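Local coordinates for breast cancer anti-estrogen resistance protein 1 (Mus musculus, PDB 5W93), which serves as a docking protein that coordinates tyrosine kinase-based signalling in cell adhesion and migration, and binds paxillin through its C-terminal FAT-like domain, at residues S6-Q9 with L10-Y14; F45-H48 with S49-I53; Q78-H81 with Y82-L86; G92-A95 with T96-A100; F127-V130 with L131-A135. The protein carries 2 engineered substitutions. All blocks are in the same frame, centred on the assembly; numbering follows the deposited sequence.

Contact 1 (S6-Q9 with L10-Y14); sequences SDRQ and LLLFY
The carboxamide of Gln9 meets Leu12 through NE2, which stands 4.1 Å from Leu12 CD1. One turn on, Phe13 sets CD2 over the centre of one face of the Tyr14 ring, 3.6 Å above the plane, and meets Tyr14 CD2 edge-on, so the phenyl edge stands over the phenol face. Leu10 CD1 lies at the edge of the Tyr14 ring, in its plane. A bend at chi2 (-57°) brings the Gln9 amide near Leu12, and the Gln9 and Leu12 side chains pass at a slant. With CG opposite the backbone N, Arg8 instead runs alongside Leu12, its CG touching Leu12 CD1 at 4.0 Å. Leu11 turns toward the interior, where it meets Val75, Leu131 and Leu134. Asp7 spends its carboxylate on the turn between helices 42-69 and 73-102, OD1 taking the amide of Lys71 and OD2 that of Ala72. Backbone bonds from Leu10 N to Ser6 O (3.0 Å) through Phe13 N to Gln9 O (3.0 Å) keep regular alpha-helical order. Leu11 and Asp7 thus face the bundle while Arg8, Gln9 and also Leu12 lie outside, at the start of the first helix of a four-helix bundle.

Contact 2 (F45-H48 with S49-I53); sequences FVAH and SKFVI
Four consecutive backbone bonds, from Ser49 N to Phe45 O (2.8 Å) through Val52 N to His48 O (3.0 Å), join these residues as two continuous turns of alpha helix 42-69. The side chains of His48 and Phe51, three positions apart, form a T-shaped pair on it. Phe51 offers its edge to the face of the imidazole, with the planes at 80° and the centroids 5.3 Å apart. Its CE2 hangs over that face toward the rim, and CD2 comes within 3.7 Å of His48 ND1. Phe51 can do this because its CG lies opposite its own carbonyl carbon (chi1 -57°), which folds the ring back along the helix toward the preceding turn. The same fold brings a face of the phenyl ring over Ala47 O, which sits 3.2 Å from the plane and over the ring centre, while CZ touches Ala47 CB at 4.2 Å. On a neighbouring side of the helix, Lys50 runs back over Val46 O, its CG 3.5 Å from that oxygen, and bends at chi3 and chi4; its NZ ends in a hydrogen bond to the backbone of the bound paxillin peptide. Val46, Ser49 and Ile53 add contacts with apolar side chains of that ligand. Chemically, this part of the helix therefore has two characters: on one side an aromatic pair whose phenyl member covers the carbonyl oxygen of Ala47, which already accepts from Phe51 N, and on another an apolar surface for paxillin LD1, bordered by a lysine whose ammonium group supplies a donor to the ligand's main chain.

Contact 3 (Q78-H81 with Y82-L86); sequences QVTH and YSNLL
His81 lays the edge of its imidazole over the face of the Tyr82 ring, a T-shaped stack within helix 73-102 of the four-helix bundle. The planes stand at 90°, with centroids 4.8 Å apart, and His81 CD2 points at the ring centre from 3.6 Å above the plane. Neighbours in sequence can pair like this because their first torsions differ: His81 carries CG opposite its backbone N (chi1 168°), whereas Tyr82 carries CG opposite its carbonyl carbon, and the two rings cross. Beside the tyrosine, Gln78 runs in the same direction, one turn earlier, and brings OE1 to 3.7 Å from Tyr82 CE2. On a further side of the helix, Thr80 and Asn84 also lie alongside each other, CG2 against ND2. Ser83 reaches back instead: Val79 O receives both its amide (2.8 Å) and its hydroxyl, the OG coming at 3.1 Å from well above the carbonyl plane. That second bond satisfies a buried hydroxyl within the helix itself. Val79 packs on Leu66 and Leu86 on Val60, both on helix 42-69, while the phenol of Tyr82 bonds to Gln126 OE1 on helix 107-135. A water bridges Gln78 OE1 and Tyr82 OH: lying in the ring plane at its edge, it donates to Gln78 OE1 and stands 2.8 Å from Tyr82 OH.

Contact 4 (G92-A95 with T96-A100); sequences GIVA and TTKAA
Two threonine hydroxyls bonded to backbone carbonyls mark this part of the helix. Thr96 gives both its amide and its OG1 to Gly92 O, each at 2.9 Å, and Thr97 does the same to Ile93 O, with a short OG1 bond of 2.6 Å and an amide bond of 3.0 Å. In each pair the two donors approach from opposite faces of the carbonyl plane, so each oxygen is gripped from two directions. The threonines manage this with different torsions. Thr96 holds OG1 between its backbone N and carbonyl carbon (chi1 58°), whereas Thr97 holds it opposite the carbonyl carbon (chi1 -60°). Both residues are buried, and the carbonyl one turn back gives each hydroxyl an acceptor; Thr97 OG1 is also hydrogen-bonded to Ser49 OG on helix 42-69. Ordinary backbone bonds continue the ladder, from Lys98 N to Val94 O and from Ala99 N to Ala95 O. Aliphatic contact is slighter: Lys98 lies alongside Val94 and sets CE 4.0 Å from Val94 CG1. Charge enters from outside the two segments, where an acidic side chain of the bound paxillin peptide forms a salt bridge with Lys98 NZ. Within the bundle, Ile93 packs on Leu120 and Thr96 on Met113 and Arg116 of helix 107-135; Ile93 also meets Ile53 of helix 42-69, so this part of helix 73-102 is held against both.

Contact 5 (F127-V130 with L131-A135); sequences FRRV and LGQLA
Apolar contacts carry most of this stretch. Leu131 leans over the Phe127 ring, its CD1 making a CH-pi contact 4.2 Å from the centroid and 19° from the ring normal. CG and CD2 of the same leucine each touch Phe127 CE1 at 3.9 Å, so its branched end covers one rim of the ring face. Phe127 sends CG opposite its backbone N (chi1 178°), which swings the ring toward the next turn, and the two side chains cross at a slant. Val130 and Leu134 form a second apolar pair, running alongside each other with Val130 CG1 3.9 Å from Leu134 CD1. Phe127, Val130 and Leu131 are buried residues of helix 107-135, the last of the four-helix bundle: Phe127 packs on Leu86 and Leu131 on Val79, both of helix 73-102, while Leu134 lies against Leu11 of helix 5-37. On the exposed side, Arg129 and Gln133 point the same way. The arginine, bent at chi3, brings NH2 to 3.7 Å from Gln133 NE2, with the guanidinium and amide planes 69° apart; both nitrogens are donors, so they touch without a hydrogen bond between them. Arg128, turned to another side, lies against Glu19 and Leu22 of helix 5-37. Among the backbone bonds, Gln133 N reaches Arg129 O in the carbonyl plane at 3.0 Å, and Leu134 N meets Val130 O at 2.8 Å.

In the fold
The five contacts sample all four helices of the bundle and fall into two groups, contacts 1, 3 and 5 toward one end and contacts 2 and 4 toward the other, with contact 3 nearest the middle. Contact 5 lies between contacts 1 and 3, its Ala135 CB 3.7 Å from Leu12 CD2 and its Phe127 CD1 3.4 Å from Tyr82 CB. Contacts 2 and 4, with centres about 10 Å apart, meet through Ile53 CD1 and Val94 CG2 at 3.6 Å and a probable hydrogen bond between Ser49 OG and Thr97 OG1; together they line the site of the paxillin peptide. Contact 1 lies remote from it, its centre about 31 Å from that of contact 2 and 35 Å from that of contact 4.

Contact 1 (S6-Q9 with L10-Y14)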
loop_
_atom_site.group_PDB
_atom_site.type_symbol
_atom_site.label_atom_id
_atom_site.label_comp_id
_atom_site.label_asym_id
_atom_site.label_seq_id
_atom_site.Cartn_x
_atom_site.Cartn_y
_atom_site.Cartn_z
ATOM N N SER A 6 -23.248 5.201 13.703
ATOM C CA SER A 6 -22.974 4.940 12.298
ATOM C C SER A 6 -21.471 4.866 12.009
ATOM O O SER A 6 -21.036 4.032 11.204
ATOM C CB SER A 6 -23.635 5.999 11.413
ATOM O OG SER A 6 -24.867 5.510 10.892
ATOM N N ASP A 7 -20.684 5.723 12.659
ATOM C CA ASP A 7 -19.231 5.673 12.507
ATOM C C ASP A 7 -18.668 4.356 13.034
ATOM O O ASP A 7 -17.883 3.705 12.355
ATOM C CB ASP A 7 -18.566 6.847 13.220
ATOM C CG ASP A 7 -18.301 8.019 12.293
ATOM O OD1 ASP A 7 -18.728 7.962 11.121
ATOM O OD2 ASP A 7 -17.683 9.008 12.746
ATOM N N ARG A 8 -19.083 3.947 14.231
ATOM C CA ARG A 8 -18.556 2.716 14.822
ATOM C C ARG A 8 -18.811 1.504 13.935
ATOM O O ARG A 8 -17.932 0.658 13.746
ATOM C CB ARG A 8 -19.155 2.455 16.212
ATOM C CG ARG A 8 -18.694 1.112 16.794
ATOM C CD ARG A 8 -19.124 0.885 18.251
ATOM N NE ARG A 8 -18.865 2.059 19.075
ATOM C CZ ARG A 8 -17.659 2.440 19.482
ATOM N NH1 ARG A 8 -16.586 1.736 19.146
ATOM N NH2 ARG A 8 -17.526 3.530 20.230
ATOM N N GLN A 9 -20.021 1.418 13.399
ATOM C CA GLN A 9 -20.377 0.309 12.524
ATOM C C GLN A 9 -19.563 0.338 11.230
ATOM O O GLN A 9 -19.097 -0.690 10.747
ATOM C CB GLN A 9 -21.871 0.350 12.223
ATOM C CG GLN A 9 -22.703 0.042 13.460
ATOM C CD GLN A 9 -22.323 -1.309 14.023
ATOM O OE1 GLN A 9 -22.491 -2.335 13.354
ATOM N NE2 GLN A 9 -21.773 -1.322 15.239
ATOM N N LEU A 10 -19.407 1.529 10.675
ATOM C CA LEU A 10 -18.616 1.684 9.469
ATOM C C LEU A 10 -17.166 1.238 9.720
ATOM O O LEU A 10 -16.566 0.519 8.914
ATOM C CB LEU A 10 -18.679 3.137 9.018
ATOM C CG LEU A 10 -18.241 3.489 7.610
ATOM C CD1 LEU A 10 -19.108 2.762 6.588
ATOM C CD2 LEU A 10 -18.328 4.999 7.443
ATOM N N LEU A 11 -16.616 1.662 10.854
ATOM C CA LEU A 11 -15.227 1.369 11.174
ATOM C C LEU A 11 -15.019 -0.123 11.419
ATOM O O LEU A 11 -14.042 -0.686 10.936
ATOM C CB LEU A 11 -14.767 2.183 12.387
ATOM C CG LEU A 11 -14.517 3.675 12.139
ATOM C CD1 LEU A 11 -14.331 4.441 13.445
ATOM C CD2 LEU A 11 -13.286 3.864 11.243
ATOM N N LEU A 12 -15.926 -0.764 12.163
ATOM C CA LEU A 12 -15.794 -2.198 12.420
ATOM C C LEU A 12 -15.861 -2.987 11.122
ATOM O O LEU A 12 -15.086 -3.917 10.916
ATOM C CB LEU A 12 -16.876 -2.702 13.386
ATOM C CG LEU A 12 -16.717 -2.279 14.843
ATOM C CD1 LEU A 12 -17.955 -2.696 15.657
ATOM C CD2 LEU A 12 -15.437 -2.871 15.435
ATOM N N PHE A 13 -16.789 -2.607 10.248
ATOM C CA PHE A 13 -16.910 -3.243 8.948
ATOM C C PHE A 13 -15.617 -3.092 8.112
ATOM O O PHE A 13 -15.089 -4.070 7.578
ATOM C CB PHE A 13 -18.091 -2.650 8.180
ATOM C CG PHE A 13 -18.302 -3.279 6.837
ATOM C CD1 PHE A 13 -18.959 -4.500 6.730
ATOM C CD2 PHE A 13 -17.863 -2.653 5.685
ATOM C CE1 PHE A 13 -19.156 -5.087 5.503
ATOM C CE2 PHE A 13 -18.053 -3.237 4.450
ATOM C CZ PHE A 13 -18.701 -4.461 4.362
ATOM N N TYR A 14 -15.111 -1.875 7.982
ATOM C CA TYR A 14 -13.945 -1.708 7.119
ATOM C C TYR A 14 -12.648 -2.181 7.776
ATOM O O TYR A 14 -11.691 -2.506 7.072
ATOM C CB TYR A 14 -13.839 -0.263 6.623
ATOM C CG TYR A 14 -14.752 -0.104 5.428
ATOM C CD1 TYR A 14 -14.435 -0.697 4.214
ATOM C CD2 TYR A 14 -15.961 0.561 5.531
ATOM C CE1 TYR A 14 -15.282 -0.592 3.121
ATOM C CE2 TYR A 14 -16.822 0.667 4.442
ATOM C CZ TYR A 14 -16.478 0.089 3.245
ATOM O OH TYR A 14 -17.332 0.204 2.163
#

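Contact 2 (F45-H48 with S49-I53)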
loop_
_atom_site.group_PDB
_atom_site.type_symbol
_atom_site.label_atom_id
_atom_site.label_comp_id
_atom_site.label_asym_id
_atom_site.label_seq_id
_atom_site.Cartn_x
_atom_site.Cartn_y
_atom_site.Cartn_z
ATOM N N PHE A 45 11.013 -8.732 -10.812
ATOM C CA PHE A 45 10.708 -7.877 -9.655
ATOM C C PHE A 45 9.759 -6.720 -10.008
ATOM O O PHE A 45 9.023 -6.247 -9.131
ATOM C CB PHE A 45 11.988 -7.384 -8.943
ATOM C CG PHE A 45 12.818 -6.343 -9.693
ATOM C CD1 PHE A 45 12.378 -5.037 -9.832
ATOM C CD2 PHE A 45 14.092 -6.663 -10.151
ATOM C CE1 PHE A 45 13.148 -4.082 -10.480
ATOM C CE2 PHE A 45 14.878 -5.719 -10.780
ATOM C CZ PHE A 45 14.407 -4.428 -10.956
ATOM N N VAL A 46 9.729 -6.314 -11.281
ATOM C CA VAL A 46 8.768 -5.310 -11.734
ATOM C C VAL A 46 7.331 -5.861 -11.689
ATOM O O VAL A 46 6.412 -5.164 -11.275
ATOM C CB VAL A 46 9.081 -4.811 -13.173
ATOM C CG1 VAL A 46 7.910 -4.029 -13.735
ATOM C CG2 VAL A 46 10.374 -3.954 -13.180
ATOM N N ALA A 47 7.152 -7.106 -12.113
ATOM C CA ALA A 47 5.866 -7.799 -11.937
ATOM C C ALA A 47 5.448 -7.830 -10.466
ATOM O O ALA A 47 4.301 -7.545 -10.139
ATOM C CB ALA A 47 5.936 -9.227 -12.493
ATOM N N HIS A 48 6.377 -8.175 -9.579
ATOM C CA HIS A 48 6.059 -8.252 -8.154
ATOM C C HIS A 48 5.778 -6.868 -7.553
ATOM O O HIS A 48 4.975 -6.741 -6.637
ATOM C CB HIS A 48 7.171 -8.984 -7.392
ATOM C CG HIS A 48 7.122 -10.465 -7.581
ATOM N ND1 HIS A 48 6.247 -11.278 -6.883
ATOM C CD2 HIS A 48 7.779 -11.278 -8.443
ATOM C CE1 HIS A 48 6.388 -12.526 -7.289
ATOM N NE2 HIS A 48 7.308 -12.554 -8.241
ATOM N N SER A 49 6.428 -5.835 -8.079
ATOM C CA SER A 49 6.116 -4.470 -7.689
ATOM C C SER A 49 4.656 -4.158 -7.990
ATOM O O SER A 49 3.930 -3.629 -7.140
ATOM C CB SER A 49 7.036 -3.477 -8.416
ATOM O OG SER A 49 8.297 -3.417 -7.776
ATOM N N LYS A 50 4.228 -4.474 -9.206
ATOM C CA LYS A 50 2.845 -4.231 -9.586
ATOM C C LYS A 50 1.876 -4.984 -8.668
ATOM O O LYS A 50 0.809 -4.468 -8.348
ATOM C CB LYS A 50 2.611 -4.617 -11.046
ATOM C CG LYS A 50 3.330 -3.678 -12.018
ATOM C CD LYS A 50 2.846 -3.894 -13.440
ATOM C CE LYS A 50 3.518 -5.080 -14.066
ATOM N NZ LYS A 50 3.826 -4.814 -15.513
ATOM N N PHE A 51 2.238 -6.193 -8.246
ATOM C CA PHE A 51 1.364 -6.969 -7.347
ATOM C C PHE A 51 1.232 -6.265 -5.986
ATOM O O PHE A 51 0.148 -6.225 -5.373
ATOM C CB PHE A 51 1.904 -8.397 -7.121
ATOM C CG PHE A 51 2.096 -9.211 -8.380
ATOM C CD1 PHE A 51 1.334 -8.972 -9.521
ATOM C CD2 PHE A 51 3.033 -10.240 -8.409
ATOM C CE1 PHE A 51 1.502 -9.733 -10.669
ATOM C CE2 PHE A 51 3.209 -11.008 -9.572
ATOM C CZ PHE A 51 2.441 -10.751 -10.690
ATOM N N VAL A 52 2.349 -5.715 -5.512
ATOM C CA VAL A 52 2.350 -4.972 -4.248
ATOM C C VAL A 52 1.458 -3.733 -4.341
ATOM O O VAL A 52 0.660 -3.452 -3.449
ATOM C CB VAL A 52 3.780 -4.546 -3.848
ATOM C CG1 VAL A 52 3.738 -3.508 -2.749
ATOM C CG2 VAL A 52 4.580 -5.770 -3.394
ATOM N N ILE A 53 1.599 -3.005 -5.444
ATOM C CA ILE A 53 0.848 -1.780 -5.674
ATOM C C ILE A 53 -0.654 -2.066 -5.776
ATOM O O ILE A 53 -1.478 -1.419 -5.133
ATOM C CB ILE A 53 1.341 -1.087 -6.971
ATOM C CG1 ILE A 53 2.758 -0.558 -6.759
ATOM C CG2 ILE A 53 0.412 0.043 -7.380
ATOM C CD1 ILE A 53 3.468 -0.179 -8.075
#

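Contact 3 (Q78-H81 with Y82-L86)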
loop_
_atom_site.group_PDB
_atom_site.type_symbol
_atom_site.label_atom_id
_atom_site.label_comp_id
_atom_site.label_asym_id
_atom_site.label_seq_id
_atom_site.Cartn_x
_atom_site.Cartn_y
_atom_site.Cartn_z
ATOM N N GLN A 78 -7.677 11.212 10.365
ATOM C CA GLN A 78 -6.770 10.078 10.411
ATOM C C GLN A 78 -6.823 9.240 9.129
ATOM O O GLN A 78 -5.788 8.916 8.565
ATOM C CB GLN A 78 -7.083 9.203 11.622
ATOM C CG GLN A 78 -6.703 9.826 12.967
ATOM C CD GLN A 78 -5.225 9.686 13.267
ATOM O OE1 GLN A 78 -4.562 8.776 12.763
ATOM N NE2 GLN A 78 -4.695 10.593 14.085
ATOM N N VAL A 79 -8.017 8.872 8.663
ATOM C CA VAL A 79 -8.074 7.958 7.528
ATOM C C VAL A 79 -7.610 8.679 6.262
ATOM O O VAL A 79 -6.917 8.097 5.431
ATOM C CB VAL A 79 -9.490 7.336 7.348
ATOM C CG1 VAL A 79 -9.882 6.555 8.604
ATOM C CG2 VAL A 79 -10.505 8.398 7.124
ATOM N N THR A 80 -7.933 9.960 6.127
ATOM C CA THR A 80 -7.420 10.715 4.978
ATOM C C THR A 80 -5.876 10.833 5.027
ATOM O O THR A 80 -5.206 10.730 4.000
ATOM C CB THR A 80 -8.066 12.118 4.901
ATOM O OG1 THR A 80 -9.455 11.972 4.580
ATOM C CG2 THR A 80 -7.398 12.982 3.833
ATOM N N HIS A 81 -5.311 11.024 6.216
ATOM C CA HIS A 81 -3.854 10.966 6.369
ATOM C C HIS A 81 -3.270 9.668 5.800
ATOM O O HIS A 81 -2.364 9.694 4.981
ATOM C CB HIS A 81 -3.434 11.080 7.841
ATOM C CG HIS A 81 -1.989 10.749 8.065
ATOM N ND1 HIS A 81 -0.974 11.662 7.866
ATOM C CD2 HIS A 81 -1.379 9.593 8.433
ATOM C CE1 HIS A 81 0.190 11.093 8.114
ATOM N NE2 HIS A 81 -0.026 9.833 8.460
ATOM N N TYR A 82 -3.793 8.525 6.239
ATOM C CA TYR A 82 -3.238 7.253 5.792
ATOM C C TYR A 82 -3.521 7.012 4.318
ATOM O O TYR A 82 -2.666 6.490 3.618
ATOM C CB TYR A 82 -3.744 6.076 6.666
ATOM C CG TYR A 82 -2.973 6.059 7.965
ATOM C CD1 TYR A 82 -1.646 5.618 7.995
ATOM C CD2 TYR A 82 -3.525 6.566 9.134
ATOM C CE1 TYR A 82 -0.900 5.660 9.160
ATOM C CE2 TYR A 82 -2.778 6.613 10.314
ATOM C CZ TYR A 82 -1.470 6.153 10.316
ATOM O OH TYR A 82 -0.721 6.191 11.471
ATOM N N SER A 83 -4.690 7.411 3.825
ATOM C CA SER A 83 -4.926 7.286 2.387
ATOM C C SER A 83 -3.901 8.092 1.574
ATOM O O SER A 83 -3.357 7.586 0.589
ATOM C CB SER A 83 -6.353 7.733 2.020
ATOM O OG SER A 83 -7.321 6.880 2.627
ATOM N N ASN A 84 -3.649 9.338 1.974
ATOM C CA ASN A 84 -2.627 10.158 1.319
ATOM C C ASN A 84 -1.209 9.580 1.449
ATOM O O ASN A 84 -0.457 9.550 0.486
ATOM C CB ASN A 84 -2.635 11.574 1.880
ATOM C CG ASN A 84 -3.766 12.434 1.315
ATOM O OD1 ASN A 84 -4.377 12.102 0.294
ATOM N ND2 ASN A 84 -4.034 13.552 1.974
ATOM N N LEU A 85 -0.855 9.139 2.652
ATOM C CA LEU A 85 0.460 8.556 2.898
ATOM C C LEU A 85 0.684 7.304 2.039
ATOM O O LEU A 85 1.712 7.189 1.352
ATOM C CB LEU A 85 0.637 8.218 4.380
ATOM C CG LEU A 85 1.961 7.509 4.705
ATOM C CD1 LEU A 85 3.150 8.441 4.437
ATOM C CD2 LEU A 85 1.979 6.962 6.133
ATOM N N LEU A 86 -0.280 6.382 2.054
ATOM C CA LEU A 86 -0.165 5.170 1.243
ATOM C C LEU A 86 -0.103 5.513 -0.256
ATOM O O LEU A 86 0.646 4.893 -1.004
ATOM C CB LEU A 86 -1.327 4.193 1.530
ATOM C CG LEU A 86 -1.430 3.715 2.992
ATOM C CD1 LEU A 86 -2.596 2.754 3.233
ATOM C CD2 LEU A 86 -0.133 3.109 3.504
HETATM O O HOH W 1 -1.929 7.790 13.476
#

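Contact 4 (G92-A95 with T96-A100)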
loop_
_atom_site.group_PDB
_atom_site.type_symbol
_atom_site.label_atom_id
_atom_site.label_comp_id
_atom_site.label_asym_id
_atom_site.label_seq_id
_atom_site.Cartn_x
_atom_site.Cartn_y
_atom_site.Cartn_z
ATOM N N GLY A 92 6.056 6.356 -4.901
ATOM C CA GLY A 92 7.445 6.095 -4.576
ATOM C C GLY A 92 7.888 4.715 -5.044
ATOM O O GLY A 92 9.014 4.539 -5.530
ATOM N N ILE A 93 7.019 3.725 -4.886
ATOM C CA ILE A 93 7.316 2.383 -5.368
ATOM C C ILE A 93 7.368 2.341 -6.909
ATOM O O ILE A 93 8.253 1.691 -7.473
ATOM C CB ILE A 93 6.296 1.374 -4.831
ATOM C CG1 ILE A 93 6.462 1.266 -3.308
ATOM C CG2 ILE A 93 6.489 0.008 -5.480
ATOM C CD1 ILE A 93 5.364 0.551 -2.622
ATOM N N VAL A 94 6.457 3.034 -7.590
ATOM C CA VAL A 94 6.541 3.104 -9.055
ATOM C C VAL A 94 7.885 3.757 -9.482
ATOM O O VAL A 94 8.590 3.229 -10.334
ATOM C CB VAL A 94 5.348 3.884 -9.656
ATOM C CG1 VAL A 94 5.535 4.141 -11.156
ATOM C CG2 VAL A 94 4.040 3.120 -9.395
ATOM N N ALA A 95 8.238 4.867 -8.839
ATOM C CA ALA A 95 9.478 5.596 -9.139
ATOM C C ALA A 95 10.728 4.743 -8.927
ATOM O O ALA A 95 11.554 4.596 -9.834
ATOM C CB ALA A 95 9.571 6.876 -8.291
ATOM N N THR A 96 10.873 4.180 -7.731
ATOM C CA THR A 96 12.062 3.397 -7.428
ATOM C C THR A 96 12.149 2.092 -8.220
ATOM O O THR A 96 13.254 1.626 -8.529
ATOM C CB THR A 96 12.165 3.081 -5.929
ATOM O OG1 THR A 96 10.992 2.368 -5.486
ATOM C CG2 THR A 96 12.310 4.359 -5.136
ATOM N N THR A 97 11.000 1.495 -8.552
ATOM C CA THR A 97 11.007 0.266 -9.339
ATOM C C THR A 97 11.525 0.552 -10.753
ATOM O O THR A 97 12.357 -0.200 -11.295
ATOM C CB THR A 97 9.581 -0.389 -9.411
ATOM O OG1 THR A 97 9.134 -0.708 -8.089
ATOM C CG2 THR A 97 9.601 -1.672 -10.214
ATOM N N LYS A 98 11.031 1.628 -11.349
ATOM C CA LYS A 98 11.494 2.021 -12.668
ATOM C C LYS A 98 13.012 2.274 -12.633
ATOM O O LYS A 98 13.749 1.836 -13.512
ATOM C CB LYS A 98 10.749 3.270 -13.161
ATOM C CG LYS A 98 9.297 3.009 -13.590
ATOM C CD LYS A 98 8.701 4.195 -14.365
ATOM C CE LYS A 98 8.516 5.419 -13.502
ATOM N NZ LYS A 98 7.521 6.393 -14.055
ATOM N N ALA A 99 13.464 2.950 -11.590
ATOM C CA ALA A 99 14.889 3.283 -11.463
ATOM C C ALA A 99 15.761 2.024 -11.272
ATOM O O ALA A 99 16.858 1.924 -11.833
ATOM C CB ALA A 99 15.091 4.244 -10.324
ATOM N N ALA A 100 15.276 1.067 -10.484
ATOM C CA ALA A 100 15.975 -0.204 -10.297
ATOM C C ALA A 100 16.067 -1.017 -11.591
ATOM O O ALA A 100 17.018 -1.778 -11.791
ATOM C CB ALA A 100 15.284 -1.041 -9.190
#

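Contact 5 (F127-V130 with L131-A135)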
loop_
_atom_site.group_PDB
_atom_site.type_symbol
_atom_site.label_atom_id
_atom_site.label_comp_id
_atom_site.label_asym_id
_atom_site.label_seq_id
_atom_site.Cartn_x
_atom_site.Cartn_y
_atom_site.Cartn_z
ATOM N N PHE A 127 -1.917 1.752 9.601
ATOM C CA PHE A 127 -3.273 2.127 9.194
ATOM C C PHE A 127 -4.307 1.188 9.822
ATOM O O PHE A 127 -5.278 1.631 10.427
ATOM C CB PHE A 127 -3.395 2.098 7.668
ATOM C CG PHE A 127 -4.784 2.416 7.145
ATOM C CD1 PHE A 127 -5.566 3.407 7.733
ATOM C CD2 PHE A 127 -5.292 1.727 6.041
ATOM C CE1 PHE A 127 -6.839 3.706 7.232
ATOM C CE2 PHE A 127 -6.562 2.016 5.529
ATOM C CZ PHE A 127 -7.338 3.010 6.127
ATOM N N ARG A 128 -4.071 -0.105 9.695
ATOM C CA ARG A 128 -4.994 -1.099 10.242
ATOM C C ARG A 128 -5.087 -0.992 11.768
ATOM O O ARG A 128 -6.174 -1.066 12.337
ATOM C CB ARG A 128 -4.566 -2.507 9.833
ATOM C CG ARG A 128 -5.633 -3.558 10.136
ATOM C CD ARG A 128 -5.068 -4.786 10.822
ATOM N NE ARG A 128 -4.944 -4.620 12.265
ATOM C CZ ARG A 128 -3.797 -4.400 12.900
ATOM N NH1 ARG A 128 -2.663 -4.312 12.215
ATOM N NH2 ARG A 128 -3.786 -4.266 14.222
ATOM N N ARG A 129 -3.946 -0.802 12.426
ATOM C CA ARG A 129 -3.932 -0.629 13.881
ATOM C C ARG A 129 -4.798 0.563 14.306
ATOM O O ARG A 129 -5.615 0.470 15.223
ATOM C CB ARG A 129 -2.500 -0.454 14.392
ATOM C CG ARG A 129 -2.337 -0.830 15.873
ATOM C CD ARG A 129 -0.927 -0.583 16.386
ATOM N NE ARG A 129 -0.868 0.655 17.152
ATOM C CZ ARG A 129 -0.508 1.830 16.649
ATOM N NH1 ARG A 129 -0.155 1.932 15.378
ATOM N NH2 ARG A 129 -0.495 2.905 17.424
ATOM N N VAL A 130 -4.622 1.684 13.631
ATOM C CA VAL A 130 -5.404 2.882 13.902
ATOM C C VAL A 130 -6.920 2.695 13.674
ATOM O O VAL A 130 -7.736 3.190 14.461
ATOM C CB VAL A 130 -4.873 4.045 13.036
ATOM C CG1 VAL A 130 -5.859 5.188 12.983
ATOM C CG2 VAL A 130 -3.503 4.500 13.573
ATOM N N LEU A 131 -7.305 1.993 12.609
ATOM C CA LEU A 131 -8.725 1.657 12.416
ATOM C C LEU A 131 -9.294 0.896 13.608
ATOM O O LEU A 131 -10.419 1.140 14.027
ATOM C CB LEU A 131 -8.935 0.819 11.156
ATOM C CG LEU A 131 -8.721 1.487 9.805
ATOM C CD1 LEU A 131 -8.898 0.458 8.693
ATOM C CD2 LEU A 131 -9.709 2.637 9.660
ATOM N N GLY A 132 -8.516 -0.038 14.146
ATOM C CA GLY A 132 -8.971 -0.825 15.282
ATOM C C GLY A 132 -9.141 0.051 16.509
ATOM O O GLY A 132 -10.060 -0.144 17.302
ATOM N N GLN A 133 -8.237 1.017 16.655
ATOM C CA GLN A 133 -8.268 1.998 17.740
ATOM C C GLN A 133 -9.422 2.975 17.600
ATOM O O GLN A 133 -10.009 3.424 18.592
ATOM C CB GLN A 133 -6.958 2.797 17.783
ATOM C CG GLN A 133 -5.810 2.108 18.474
ATOM C CD GLN A 133 -4.586 3.011 18.548
ATOM O OE1 GLN A 133 -4.491 4.011 17.824
ATOM N NE2 GLN A 133 -3.651 2.671 19.427
ATOM N N LEU A 134 -9.734 3.331 16.363
ATOM C CA LEU A 134 -10.822 4.259 16.119
ATOM C C LEU A 134 -12.132 3.535 16.372
ATOM O O LEU A 134 -13.082 4.123 16.886
ATOM C CB LEU A 134 -10.763 4.822 14.695
ATOM C CG LEU A 134 -9.625 5.832 14.475
ATOM C CD1 LEU A 134 -9.588 6.318 13.031
ATOM C CD2 LEU A 134 -9.740 7.023 15.416
ATOM N N ALA A 135 -12.166 2.248 16.037
ATOM C CA ALA A 135 -13.402 1.471 16.130
ATOM C C ALA A 135 -13.713 1.130 17.580
ATOM O O ALA A 135 -14.833 0.726 17.912
ATOM C CB ALA A 135 -13.304 0.199 15.290
#